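Local coordinates for protein glycoside Hydrolase (Bacteroides plebeius, PDB 5T3B) that probably hydrolyses glycosidic bonds in a polysaccharide, as a family 50 glycoside hydrolase from a subfamily enriched in Bacteroidetes of the human gut, at residues N108-I113 with N474-F479; P120-G125 with G425-K430; G371-W376 with T383-T388; F417-F422 with V433-F438. All coordinates share one frame; numbering follows the deposited sequence. Where two conformers were deposited one is given.

From the N terminus, 108-113 opens contact 1 and 120-125, on the next strand, opens contact 2. Contact 3 then opens and closes within a short span, 371-376 with 383-388, so it lies wholly inside the long loops of contacts 1 and 2. Contacts 2 and 4 cross: 417-422 opens contact 4, 425-430 on the same helix closes contact 2, and only then does 433-438 close contact 4. The chain ends near 474-479, which closes contact 1 around the other three. Together they tie helices 370-379, 412-427 and 472-480 to strands 111-114, 120-126, 385-394 and 432-437, the last three running side by side.

Contact 1. Residues N108-I113 with N474-F479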
loop_
_atom_site.group_PDB
_atom_site.type_symbol
_atom_site.label_atom_id
_atom_site.label_comp_id
_atom_site.label_asym_id
_atom_site.label_seq_id
_atom_site.Cartn_x
_atom_site.Cartn_y
_atom_site.Cartn_z
ATOM N N ASN A 108 13.348 16.013 12.158
ATOM C CA ASN A 108 13.675 16.405 10.810
ATOM C C ASN A 108 12.548 16.174 9.831
ATOM O O ASN A 108 12.739 16.378 8.631
ATOM C CB ASN A 108 15.002 15.881 10.349
ATOM C CG ASN A 108 15.133 14.418 10.404
ATOM O OD1 ASN A 108 15.685 13.841 11.431
ATOM N ND2 ASN A 108 14.840 13.794 9.233
ATOM N N GLY A 109 11.337 15.953 10.344
ATOM C CA GLY A 109 10.178 16.024 9.504
ATOM C C GLY A 109 9.961 14.623 8.897
ATOM O O GLY A 109 9.224 14.525 7.929
ATOM N N ARG A 110 10.562 13.562 9.433
ATOM C CA ARG A 110 10.263 12.199 8.942
ATOM C C ARG A 110 9.246 11.520 9.786
ATOM O O ARG A 110 9.394 11.467 10.992
ATOM C CB ARG A 110 11.490 11.400 8.814
ATOM C CG ARG A 110 11.169 9.965 8.306
ATOM C CD ARG A 110 12.371 9.195 7.981
ATOM N NE ARG A 110 13.011 9.693 6.832
ATOM C CZ ARG A 110 12.903 9.167 5.617
ATOM N NH1 ARG A 110 11.991 8.234 5.341
ATOM N NH2 ARG A 110 13.641 9.624 4.637
ATOM N N SER A 111 8.253 10.956 9.123
ATOM C CA SER A 111 7.248 10.178 9.797
ATOM C C SER A 111 7.711 8.713 10.001
ATOM O O SER A 111 8.396 8.157 9.175
ATOM C CB SER A 111 5.930 10.172 8.993
ATOM O OG SER A 111 5.323 11.419 8.902
ATOM N N TRP A 112 7.213 8.111 11.079
ATOM C CA TRP A 112 7.437 6.710 11.365
ATOM C C TRP A 112 6.212 6.062 11.891
ATOM O O TRP A 112 5.489 6.640 12.721
ATOM C CB TRP A 112 8.486 6.557 12.470
ATOM C CG TRP A 112 9.868 6.971 12.150
ATOM C CD1 TRP A 112 10.402 8.172 12.495
ATOM C CD2 TRP A 112 10.876 6.285 11.396
ATOM N NE1 TRP A 112 11.637 8.258 12.030
ATOM C CE2 TRP A 112 11.986 7.111 11.381
ATOM C CE3 TRP A 112 10.955 5.055 10.786
ATOM C CZ2 TRP A 112 13.182 6.758 10.770
ATOM C CZ3 TRP A 112 12.172 4.699 10.190
ATOM C CH2 TRP A 112 13.241 5.567 10.183
ATOM N N ILE A 113 5.953 4.831 11.459
ATOM C CA ILE A 113 5.164 3.943 12.310
ATOM C C ILE A 113 6.041 3.544 13.508
ATOM O O ILE A 113 7.206 3.237 13.332
ATOM C CB ILE A 113 4.716 2.695 11.539
ATOM C CG1 ILE A 113 3.804 3.102 10.414
ATOM C CG2 ILE A 113 4.125 1.628 12.478
ATOM C CD1 ILE A 113 2.563 3.642 10.830
ATOM N N ASN A 474 19.524 2.654 8.036
ATOM C CA ASN A 474 20.763 3.392 7.765
ATOM C C ASN A 474 20.745 4.131 6.407
ATOM O O ASN A 474 21.386 5.166 6.255
ATOM C CB ASN A 474 21.980 2.557 8.001
ATOM C CG ASN A 474 22.164 1.437 6.999
ATOM O OD1 ASN A 474 22.438 1.694 5.808
ATOM N ND2 ASN A 474 21.986 0.222 7.436
ATOM N N LEU A 475 19.919 3.653 5.469
ATOM C CA LEU A 475 19.686 4.392 4.258
ATOM C C LEU A 475 18.950 5.717 4.548
ATOM O O LEU A 475 19.238 6.748 3.936
ATOM C CB LEU A 475 18.933 3.552 3.240
ATOM C CG LEU A 475 19.844 2.605 2.472
ATOM C CD1 LEU A 475 19.013 1.485 1.833
ATOM C CD2 LEU A 475 20.693 3.343 1.433
ATOM N N ILE A 476 17.943 5.631 5.387
ATOM C CA ILE A 476 17.232 6.827 5.825
ATOM C C ILE A 476 18.221 7.821 6.438
ATOM O O ILE A 476 18.118 9.013 6.202
ATOM C CB ILE A 476 16.033 6.459 6.709
ATOM C CG1 ILE A 476 14.943 5.898 5.798
ATOM C CG2 ILE A 476 15.561 7.668 7.530
ATOM C CD1 ILE A 476 13.870 5.179 6.573
ATOM N N ASP A 477 19.098 7.329 7.285
ATOM C CA ASP A 477 20.101 8.222 7.902
ATOM C C ASP A 477 20.925 8.902 6.802
ATOM O O ASP A 477 21.215 10.106 6.882
ATOM C CB ASP A 477 21.026 7.486 8.848
ATOM C CG ASP A 477 20.363 7.068 10.120
ATOM O OD1 ASP A 477 19.362 7.661 10.541
ATOM O OD2 ASP A 477 20.866 6.079 10.701
ATOM N N TYR A 478 21.367 8.133 5.818
ATOM C CA TYR A 478 22.131 8.665 4.664
ATOM C C TYR A 478 21.362 9.719 3.889
ATOM O O TYR A 478 21.870 10.791 3.608
ATOM C CB TYR A 478 22.558 7.496 3.771
ATOM C CG TYR A 478 22.955 7.828 2.374
ATOM C CD1 TYR A 478 24.219 8.247 2.066
ATOM C CD2 TYR A 478 22.086 7.686 1.317
ATOM C CE1 TYR A 478 24.576 8.503 0.755
ATOM C CE2 TYR A 478 22.420 7.903 0.022
ATOM C CZ TYR A 478 23.674 8.345 -0.299
ATOM O OH TYR A 478 24.009 8.567 -1.607
ATOM N N PHE A 479 20.091 9.455 3.625
ATOM C CA PHE A 479 19.295 10.422 2.881
ATOM C C PHE A 479 18.989 11.710 3.670
ATOM O O PHE A 479 18.899 12.779 3.107
ATOM C CB PHE A 479 18.028 9.835 2.345
ATOM C CG PHE A 479 18.251 8.894 1.157
ATOM C CD1 PHE A 479 18.876 9.324 0.010
ATOM C CD2 PHE A 479 17.771 7.595 1.184
ATOM C CE1 PHE A 479 19.031 8.516 -1.076
ATOM C CE2 PHE A 479 17.939 6.750 0.104
ATOM C CZ PHE A 479 18.522 7.235 -1.047
#
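Ile476 of the C-terminal helix packs against the outer ends of the Arg110 and Trp112 side chains, and its three outer carbons make nearly all of this contact. The packing is tightest at Ile476 CG2, which lies over one face of the Arg110 guanidinium, toward its rim, 3.3 Å from Arg110 NE. Ile476 CD1 reaches the far end of the indole, 3.7 Å from Trp112 CH2. Ile476 CD1 is also 3.8 Å from Arg110 NH1, so the terminal methyl touches both partners. Arg110 starts out extended, CG opposite the backbone N (chi1 180°). Its CD lies over a face of the Trp112 ring, 3.6 Å above the plane, and a bend at chi3 (-70°) then turns the guanidinium across Ile476. Away from this centre the contact is loose. Phe479 comes nearest with CB, 5.0 Å from Arg110 NH2, and Asp477, whose CB points off the other way, is exposed. The polar rim of the guanidinium is engaged just beyond the two segments: NE forms a salt bridge with Asp480 and NH2 a hydrogen bond with Leu427 O. The rim is thus paired while one flat face meets hydrocarbon, which probably eases burial of the charge beside isoleucine and tryptophan.

Contact 2. Residues P120-G125 with G425-K430; sequences PYYVRG and GLLEAK
Tyr122 and Leu427 mark the closest backbone approach, with CA atoms 9.8 Å apart, so side chains and one water must bridge the gap between strand 120-126 and the end of helix 412-427. Tyr122 does most of the spanning. With CG opposite its backbone N (chi1 -166°), the ring reaches out from the strand and ends against one methyl of Leu427: CD2 lies 3.5 Å from Tyr122 OH and meets the ring obliquely, 3.6 Å from CZ. The hydroxyl does not reach the helix end directly. Water 1 sits 2.8 Å from Tyr122 OH and donates a hydrogen bond to Leu426 O at the same distance, 2.8 Å. That carbonyl also takes the N-H of Ala429 (Leu426 O to Ala429 N, 3.0 Å). At the root of the tyrosine, Arg124 folds back and grips Tyr122 O side-on: NE binds at 2.9 Å from above the carbonyl plane, and NH2 at 3.0 Å from within it. Beyond the segments, Tyr122 N bonds to Tyr473 OH, and the Tyr122 ring meets Trp435 edge-to-face. Both ends of the residue are therefore held, its backbone by arginine and tyrosine and its hydroxyl by a water, so a polar tip is accommodated in a largely apolar seam, and a carbonyl at the helix end gains a second partner.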
loop_
_atom_site.group_PDB
_atom_site.type_symbol
_atom_site.label_atom_id
_atom_site.label_comp_id
_atom_site.label_asym_id
_atom_site.label_seq_id
_atom_site.Cartn_x
_atom_site.Cartn_y
_atom_site.Cartn_z
ATOM N N PRO A 120 10.865 2.462 16.140
ATOM C CA PRO A 120 10.425 2.816 14.776
ATOM C C PRO A 120 10.404 1.552 13.870
ATOM O O PRO A 120 11.442 0.900 13.712
ATOM C CB PRO A 120 11.489 3.816 14.292
ATOM C CG PRO A 120 12.694 3.459 15.086
ATOM C CD PRO A 120 12.208 2.994 16.417
ATOM N N TYR A 121 9.248 1.296 13.278
ATOM C CA TYR A 121 9.060 0.186 12.381
ATOM C C TYR A 121 8.883 0.728 10.986
ATOM O O TYR A 121 7.812 1.275 10.676
ATOM C CB TYR A 121 7.831 -0.665 12.758
ATOM C CG TYR A 121 7.503 -1.730 11.748
ATOM C CD1 TYR A 121 8.505 -2.595 11.283
ATOM C CD2 TYR A 121 6.239 -1.811 11.182
ATOM C CE1 TYR A 121 8.270 -3.498 10.287
ATOM C CE2 TYR A 121 5.985 -2.747 10.170
ATOM C CZ TYR A 121 6.994 -3.581 9.737
ATOM O OH TYR A 121 6.790 -4.468 8.692
ATOM N N TYR A 122 9.866 0.567 10.127
ATOM C CA TYR A 122 9.752 0.933 8.738
ATOM C C TYR A 122 8.992 -0.178 8.056
ATOM O O TYR A 122 9.428 -1.337 8.059
ATOM C CB TYR A 122 11.116 1.198 8.097
ATOM C CG TYR A 122 10.950 1.893 6.775
ATOM C CD1 TYR A 122 10.714 3.246 6.703
ATOM C CD2 TYR A 122 10.880 1.177 5.578
ATOM C CE1 TYR A 122 10.483 3.876 5.504
ATOM C CE2 TYR A 122 10.609 1.820 4.377
ATOM C CZ TYR A 122 10.434 3.190 4.335
ATOM O OH TYR A 122 10.186 3.811 3.150
ATOM N N VAL A 123 7.819 0.126 7.486
ATOM C CA VAL A 123 6.952 -0.946 7.016
ATOM C C VAL A 123 7.572 -1.620 5.790
ATOM O O VAL A 123 7.852 -0.955 4.779
ATOM C CB VAL A 123 5.536 -0.456 6.657
ATOM C CG1 VAL A 123 4.695 -1.609 6.189
ATOM C CG2 VAL A 123 4.905 0.224 7.871
ATOM N N ARG A 124 7.753 -2.956 5.868
ATOM C CA ARG A 124 8.161 -3.796 4.740
ATOM C C ARG A 124 7.251 -5.001 4.757
ATOM O O ARG A 124 7.415 -5.897 5.560
ATOM C CB ARG A 124 9.636 -4.142 4.848
ATOM C CG ARG A 124 10.571 -2.978 4.518
ATOM C CD ARG A 124 11.861 -3.001 5.326
ATOM N NE ARG A 124 11.531 -2.782 6.737
ATOM C CZ ARG A 124 12.156 -3.296 7.782
ATOM N NH1 ARG A 124 13.343 -3.868 7.642
ATOM N NH2 ARG A 124 11.572 -3.221 8.966
ATOM N N GLY A 125 6.218 -4.939 3.902
ATOM C CA GLY A 125 5.194 -5.922 3.886
ATOM C C GLY A 125 5.088 -6.718 2.593
ATOM O O GLY A 125 5.675 -6.370 1.582
ATOM N N GLY A 425 13.731 5.300 -4.148
ATOM C CA GLY A 425 12.935 6.468 -4.374
ATOM C C GLY A 425 11.984 6.790 -3.255
ATOM O O GLY A 425 11.786 7.941 -2.891
ATOM N N LEU A 426 11.356 5.732 -2.706
ATOM C CA LEU A 426 10.417 5.878 -1.577
ATOM C C LEU A 426 11.176 6.260 -0.300
ATOM O O LEU A 426 10.645 7.030 0.509
ATOM C CB LEU A 426 9.644 4.621 -1.371
ATOM C CG LEU A 426 8.722 4.190 -2.454
ATOM C CD1 LEU A 426 8.008 2.898 -2.151
ATOM C CD2 LEU A 426 7.728 5.306 -2.829
ATOM N N LEU A 427 12.373 5.718 -0.085
ATOM C CA LEU A 427 13.154 6.025 1.113
ATOM C C LEU A 427 13.444 7.500 1.215
ATOM O O LEU A 427 13.625 8.010 2.314
ATOM C CB LEU A 427 14.403 5.164 1.197
ATOM C CG LEU A 427 14.178 3.708 1.542
ATOM C CD1 LEU A 427 15.418 2.875 1.218
ATOM C CD2 LEU A 427 13.715 3.510 2.950
ATOM N N GLU A 428 13.584 8.181 0.076
ATOM C CA GLU A 428 13.839 9.605 0.116
ATOM C C GLU A 428 12.639 10.446 0.526
ATOM O O GLU A 428 12.801 11.626 0.883
ATOM C CB GLU A 428 14.355 10.093 -1.241
ATOM C CG GLU A 428 15.670 9.512 -1.639
ATOM C CD GLU A 428 16.390 10.338 -2.675
ATOM O OE1 GLU A 428 16.901 11.438 -2.343
ATOM O OE2 GLU A 428 16.444 9.866 -3.795
ATOM N N ALA A 429 11.460 9.886 0.454
ATOM C CA ALA A 429 10.254 10.594 0.840
ATOM C C ALA A 429 10.070 10.494 2.349
ATOM O O ALA A 429 9.696 9.423 2.875
ATOM C CB ALA A 429 9.019 10.044 0.117
ATOM N N LYS A 430 10.258 11.597 3.059
ATOM C CA LYS A 430 10.170 11.607 4.513
ATOM C C LYS A 430 8.761 11.380 5.030
ATOM O O LYS A 430 8.573 11.029 6.202
ATOM C CB LYS A 430 10.690 12.921 5.044
ATOM C CG LYS A 430 12.167 13.152 4.834
ATOM C CD LYS A 430 12.664 14.357 5.643
ATOM C CE LYS A 430 13.839 15.073 5.005
ATOM N NZ LYS A 430 14.072 16.235 5.868
HETATM O O HOH W 1 10.526 6.536 3.307
#

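Contact 3. Residues G371-W376 with T383-T388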
loop_
_atom_site.group_PDB
_atom_site.type_symbol
_atom_site.label_atom_id
_atom_site.label_comp_id
_atom_site.label_asym_id
_atom_site.label_seq_id
_atom_site.Cartn_x
_atom_site.Cartn_y
_atom_site.Cartn_z
ATOM N N GLY A 371 8.178 15.033 -6.867
ATOM C CA GLY A 371 7.323 16.210 -6.828
ATOM C C GLY A 371 5.918 15.906 -6.336
ATOM O O GLY A 371 5.361 16.639 -5.531
ATOM N N TYR A 372 5.342 14.813 -6.814
ATOM C CA TYR A 372 4.025 14.403 -6.320
ATOM C C TYR A 372 4.094 13.961 -4.839
ATOM O O TYR A 372 3.192 14.278 -4.067
ATOM C CB TYR A 372 3.355 13.333 -7.191
ATOM C CG TYR A 372 2.847 13.863 -8.471
ATOM C CD1 TYR A 372 1.806 14.772 -8.515
ATOM C CD2 TYR A 372 3.386 13.446 -9.675
ATOM C CE1 TYR A 372 1.323 15.237 -9.732
ATOM C CE2 TYR A 372 2.920 13.985 -10.887
ATOM C CZ TYR A 372 1.893 14.879 -10.873
ATOM O OH TYR A 372 1.370 15.397 -12.072
ATOM N N MET A 373 5.166 13.267 -4.443
ATOM C CA MET A 373 5.244 12.832 -3.064
ATOM C C MET A 373 5.422 14.021 -2.124
ATOM O O MET A 373 4.861 14.033 -1.004
ATOM C CB MET A 373 6.375 11.815 -2.886
ATOM C CG MET A 373 6.129 10.526 -3.635
ATOM S SD MET A 373 7.293 9.193 -3.325
ATOM C CE MET A 373 8.846 9.821 -3.941
ATOM N N ASP A 374 6.163 15.034 -2.557
ATOM C CA ASP A 374 6.234 16.280 -1.789
ATOM C C ASP A 374 4.889 16.999 -1.735
ATOM O O ASP A 374 4.488 17.532 -0.708
ATOM C CB ASP A 374 7.237 17.234 -2.419
ATOM C CG ASP A 374 8.713 16.820 -2.248
ATOM O OD1 ASP A 374 9.001 15.849 -1.511
ATOM O OD2 ASP A 374 9.585 17.477 -2.871
ATOM N N GLY A 375 4.158 16.997 -2.839
ATOM C CA GLY A 375 2.806 17.483 -2.822
ATOM C C GLY A 375 1.928 16.762 -1.828
ATOM O O GLY A 375 1.143 17.393 -1.098
ATOM N N TRP A 376 2.037 15.436 -1.803
ATOM C CA TRP A 376 1.273 14.660 -0.836
ATOM C C TRP A 376 1.566 15.098 0.602
ATOM O O TRP A 376 0.681 15.081 1.454
ATOM C CB TRP A 376 1.485 13.150 -1.006
ATOM C CG TRP A 376 0.966 12.625 -2.278
ATOM C CD1 TRP A 376 0.046 13.177 -3.096
ATOM C CD2 TRP A 376 1.398 11.421 -2.960
ATOM N NE1 TRP A 376 -0.151 12.402 -4.220
ATOM C CE2 TRP A 376 0.662 11.311 -4.141
ATOM C CE3 TRP A 376 2.303 10.406 -2.644
ATOM C CZ2 TRP A 376 0.836 10.263 -5.013
ATOM C CZ3 TRP A 376 2.468 9.358 -3.512
ATOM C CH2 TRP A 376 1.765 9.302 -4.712
ATOM N N THR A 383 0.343 14.138 7.254
ATOM C CA THR A 383 -0.009 12.726 7.479
ATOM C C THR A 383 0.752 11.909 6.461
ATOM O O THR A 383 0.781 12.269 5.308
ATOM C CB THR A 383 -1.518 12.540 7.300
ATOM O OG1 THR A 383 -2.174 13.327 8.298
ATOM C CG2 THR A 383 -1.911 11.076 7.405
ATOM N N PRO A 384 1.398 10.832 6.899
ATOM C CA PRO A 384 2.233 10.037 5.958
ATOM C C PRO A 384 1.400 9.147 5.067
ATOM O O PRO A 384 0.193 8.916 5.289
ATOM C CB PRO A 384 3.132 9.236 6.861
ATOM C CG PRO A 384 2.206 8.984 8.078
ATOM C CD PRO A 384 1.512 10.308 8.261
ATOM N N PHE A 385 2.100 8.629 4.059
ATOM C CA PHE A 385 1.542 7.612 3.180
ATOM C C PHE A 385 2.407 6.345 3.251
ATOM O O PHE A 385 3.550 6.361 3.726
ATOM C CB PHE A 385 1.411 8.109 1.724
ATOM C CG PHE A 385 2.686 8.226 0.971
ATOM C CD1 PHE A 385 3.479 9.329 1.064
ATOM C CD2 PHE A 385 3.070 7.214 0.114
ATOM C CE1 PHE A 385 4.635 9.473 0.353
ATOM C CE2 PHE A 385 4.245 7.328 -0.651
ATOM C CZ PHE A 385 5.047 8.463 -0.524
ATOM N N MET A 386 1.810 5.264 2.744
ATOM C CA MET A 386 2.520 4.007 2.544
ATOM C C MET A 386 2.171 3.514 1.142
ATOM O O MET A 386 1.038 3.725 0.700
ATOM C CB MET A 386 2.168 2.951 3.573
ATOM C CG MET A 386 0.746 2.531 3.606
ATOM S SD MET A 386 0.296 1.416 4.950
ATOM C CE MET A 386 1.268 0.038 4.523
ATOM N N VAL A 387 3.086 2.826 0.507
ATOM C CA VAL A 387 2.835 2.206 -0.799
ATOM C C VAL A 387 2.353 0.812 -0.526
ATOM O O VAL A 387 3.101 -0.047 -0.048
ATOM C CB VAL A 387 4.050 2.280 -1.687
ATOM C CG1 VAL A 387 3.792 1.441 -2.961
ATOM C CG2 VAL A 387 4.378 3.717 -2.014
ATOM N N THR A 388 1.112 0.554 -0.846
ATOM C CA THR A 388 0.492 -0.729 -0.538
ATOM C C THR A 388 0.636 -1.760 -1.636
ATOM O O THR A 388 0.366 -2.947 -1.381
ATOM C CB THR A 388 -0.978 -0.544 -0.139
ATOM O OG1 THR A 388 -1.578 0.517 -0.901
ATOM C CG2 THR A 388 -1.096 -0.190 1.328
HETATM O O HOH W 2 1.813 12.579 2.783
#
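The Phe385 ring carries Trp376 on one face, while Met373 SD and Val387 CG2 stand at its edge. The tryptophan arrives edge-on: CE3 sits 3.8 Å above the centre of the phenyl ring, with CZ3 beside it, making a T-shaped pair whose six-membered rings have centroids 5.1 Å apart and planes at 78°. Over one face of the indole, toward the rim, lies the carbonyl oxygen Tyr372 O of its own helix. Met373 adds a Met-aromatic contact at the phenyl edge, SD lying 3.7 Å from Phe385 CZ and 76° off the ring normal. Phe385 takes a chi1 of 73°, with CG between its backbone N and carbonyl carbon, and the ring leans toward the helix. At one end of the interface water 2 joins the backbones, donating a 2.7 Å bond to Thr383 O and a weak one to Trp376 O. The strand also bonds to Val433 and Ile358 through its backbone, and Met373 and Val387 both touch Leu426. A helix laid by aromatic and sulfur contacts on the strand that follows it belongs to the beta-alpha-beta unit 358-361, 370-379 and 385-394, consistent with the (beta/alpha)8 barrel of family 50 enzymes.

Contact 4. Residues F417-F422 with V433-F438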
loop_
_atom_site.group_PDB
_atom_site.type_symbol
_atom_site.label_atom_id
_atom_site.label_comp_id
_atom_site.label_asym_id
_atom_site.label_seq_id
_atom_site.Cartn_x
_atom_site.Cartn_y
_atom_site.Cartn_z
ATOM N N PHE A 417 16.624 -5.357 -9.328
ATOM C CA PHE A 417 17.044 -3.997 -9.620
ATOM C C PHE A 417 15.879 -3.010 -9.570
ATOM O O PHE A 417 16.003 -1.894 -9.007
ATOM C CB PHE A 417 17.726 -3.892 -10.967
ATOM C CG PHE A 417 19.034 -4.676 -11.138
ATOM C CD1 PHE A 417 19.819 -5.086 -10.090
ATOM C CD2 PHE A 417 19.465 -4.971 -12.417
ATOM C CE1 PHE A 417 21.018 -5.756 -10.271
ATOM C CE2 PHE A 417 20.678 -5.623 -12.633
ATOM C CZ PHE A 417 21.441 -6.032 -11.562
ATOM N N ALA A 418 14.728 -3.398 -10.135
ATOM C CA ALA A 418 13.549 -2.538 -10.095
ATOM C C ALA A 418 13.076 -2.333 -8.653
ATOM O O ALA A 418 12.615 -1.248 -8.312
ATOM C CB ALA A 418 12.456 -3.125 -10.918
ATOM N N TYR A 419 13.118 -3.377 -7.833
ATOM C CA TYR A 419 12.736 -3.240 -6.437
ATOM C C TYR A 419 13.651 -2.224 -5.762
ATOM O O TYR A 419 13.162 -1.337 -5.041
ATOM C CB TYR A 419 12.829 -4.598 -5.705
ATOM C CG TYR A 419 12.428 -4.555 -4.274
ATOM C CD1 TYR A 419 13.355 -4.289 -3.267
ATOM C CD2 TYR A 419 11.154 -4.852 -3.882
ATOM C CE1 TYR A 419 13.032 -4.277 -1.938
ATOM C CE2 TYR A 419 10.814 -4.835 -2.533
ATOM C CZ TYR A 419 11.754 -4.576 -1.555
ATOM O OH TYR A 419 11.322 -4.603 -0.246
ATOM N N GLN A 420 14.964 -2.350 -5.960
ATOM C CA GLN A 420 15.896 -1.386 -5.370
ATOM C C GLN A 420 15.624 0.016 -5.847
ATOM O O GLN A 420 15.634 0.961 -5.032
ATOM C CB GLN A 420 17.359 -1.768 -5.585
ATOM C CG GLN A 420 17.697 -3.112 -5.012
ATOM C CD GLN A 420 19.192 -3.302 -4.838
ATOM O OE1 GLN A 420 19.979 -2.643 -5.507
ATOM N NE2 GLN A 420 19.565 -4.188 -3.939
ATOM N N HIS A 421 15.433 0.194 -7.148
ATOM C CA HIS A 421 15.210 1.534 -7.690
ATOM C C HIS A 421 13.953 2.169 -7.058
ATOM O O HIS A 421 13.948 3.320 -6.634
ATOM C CB HIS A 421 15.054 1.415 -9.203
ATOM C CG HIS A 421 14.753 2.677 -9.904
ATOM N ND1 HIS A 421 15.714 3.549 -10.281
ATOM C CD2 HIS A 421 13.584 3.235 -10.225
ATOM C CE1 HIS A 421 15.153 4.576 -10.853
ATOM N NE2 HIS A 421 13.857 4.432 -10.810
ATOM N N PHE A 422 12.869 1.399 -7.039
ATOM C CA PHE A 422 11.602 1.979 -6.580
ATOM C C PHE A 422 11.694 2.268 -5.082
ATOM O O PHE A 422 11.286 3.376 -4.633
ATOM C CB PHE A 422 10.419 1.038 -6.916
ATOM C CG PHE A 422 9.108 1.743 -7.035
ATOM C CD1 PHE A 422 8.796 2.407 -8.199
ATOM C CD2 PHE A 422 8.218 1.789 -5.997
ATOM C CE1 PHE A 422 7.634 3.135 -8.341
ATOM C CE2 PHE A 422 7.033 2.514 -6.137
ATOM C CZ PHE A 422 6.741 3.160 -7.292
ATOM N N VAL A 433 6.076 5.986 5.104
ATOM C CA VAL A 433 6.430 5.152 6.227
ATOM C C VAL A 433 6.721 3.680 5.841
ATOM O O VAL A 433 7.039 2.905 6.721
ATOM C CB VAL A 433 5.341 5.167 7.317
ATOM C CG1 VAL A 433 5.315 6.516 7.992
ATOM C CG2 VAL A 433 3.975 4.771 6.822
ATOM N N GLY A 434 6.702 3.374 4.521
ATOM C CA GLY A 434 7.136 2.132 3.999
ATOM C C GLY A 434 6.210 1.619 2.912
ATOM O O GLY A 434 5.473 2.371 2.250
ATOM N N TRP A 435 6.358 0.322 2.668
ATOM C CA TRP A 435 5.776 -0.264 1.455
ATOM C C TRP A 435 5.427 -1.721 1.658
ATOM O O TRP A 435 5.863 -2.380 2.620
ATOM C CB TRP A 435 6.744 -0.129 0.257
ATOM C CG TRP A 435 8.057 -0.834 0.471
ATOM C CD1 TRP A 435 8.279 -2.193 0.449
ATOM C CD2 TRP A 435 9.324 -0.229 0.768
ATOM N NE1 TRP A 435 9.591 -2.443 0.737
ATOM C CE2 TRP A 435 10.280 -1.273 0.896
ATOM C CE3 TRP A 435 9.771 1.091 0.842
ATOM C CZ2 TRP A 435 11.621 -1.030 1.170
ATOM C CZ3 TRP A 435 11.101 1.323 1.096
ATOM C CH2 TRP A 435 12.018 0.273 1.246
ATOM N N VAL A 436 4.672 -2.193 0.665
ATOM C CA VAL A 436 4.237 -3.567 0.574
ATOM C C VAL A 436 4.429 -4.042 -0.826
ATOM O O VAL A 436 3.878 -3.454 -1.766
ATOM C CB VAL A 436 2.749 -3.722 1.000
ATOM C CG1 VAL A 436 2.310 -5.176 0.951
ATOM C CG2 VAL A 436 2.488 -3.086 2.333
ATOM N N PHE A 437 5.201 -5.117 -0.972
ATOM C CA PHE A 437 5.393 -5.741 -2.276
ATOM C C PHE A 437 4.171 -6.587 -2.611
ATOM O O PHE A 437 3.675 -7.349 -1.792
ATOM C CB PHE A 437 6.627 -6.616 -2.254
ATOM C CG PHE A 437 6.971 -7.215 -3.623
ATOM C CD1 PHE A 437 6.553 -8.495 -3.963
ATOM C CD2 PHE A 437 7.696 -6.496 -4.554
ATOM C CE1 PHE A 437 6.866 -9.041 -5.190
ATOM C CE2 PHE A 437 8.029 -7.027 -5.790
ATOM C CZ PHE A 437 7.567 -8.278 -6.110
ATOM N N PHE A 438 3.631 -6.393 -3.830
ATOM C CA PHE A 438 2.508 -7.142 -4.307
ATOM C C PHE A 438 3.031 -8.158 -5.290
ATOM O O PHE A 438 3.457 -7.776 -6.380
ATOM C CB PHE A 438 1.481 -6.205 -4.956
ATOM C CG PHE A 438 0.231 -6.868 -5.434
ATOM C CD1 PHE A 438 -0.864 -6.984 -4.607
ATOM C CD2 PHE A 438 0.137 -7.449 -6.682
ATOM C CE1 PHE A 438 -2.017 -7.637 -4.982
ATOM C CE2 PHE A 438 -1.023 -8.062 -7.090
ATOM C CZ PHE A 438 -2.088 -8.157 -6.253
#
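A helix packing against the strand that follows it, as in a (beta/alpha)8 barrel, is seen where Tyr419 of helix 412-427 meets Trp435 and Phe437 of strand 432-437. The polar link is a hydrogen bond from the indole: Trp435 NE1 donates to Tyr419 OH at 2.9 Å. It is bent, with an N-H...O angle of 138°, and the oxygen stands 25° out of the indole plane. The two side chains cross at about a right angle, and the hydroxyl meets the indole at its edge. Tyr419 CG is opposite its backbone N (chi1 -179°), which sends the ring straight out toward the strand. Its flank is apolar: Phe437 CD2 lies at the tyrosine edge, near the ring plane, 3.9 Å from Tyr419 CD2. The one tyrosine thus meets two alternate residues on the helix-facing side of the strand, by its hydroxyl and by its ring, while the CB of Val436 between them points away. The hydroxyl is also hydrogen-bonded to Asn469 OD1, so the buried oxygen has two partners, the indole and a side chain of helix 459-469. That helix also supplies Met465, which touches both Tyr419 and Phe437. Strand 432-437 itself runs between strands 120-126 and 385-394, parallel to both and bonded to each through its backbone, with helix 412-427 laid over one side.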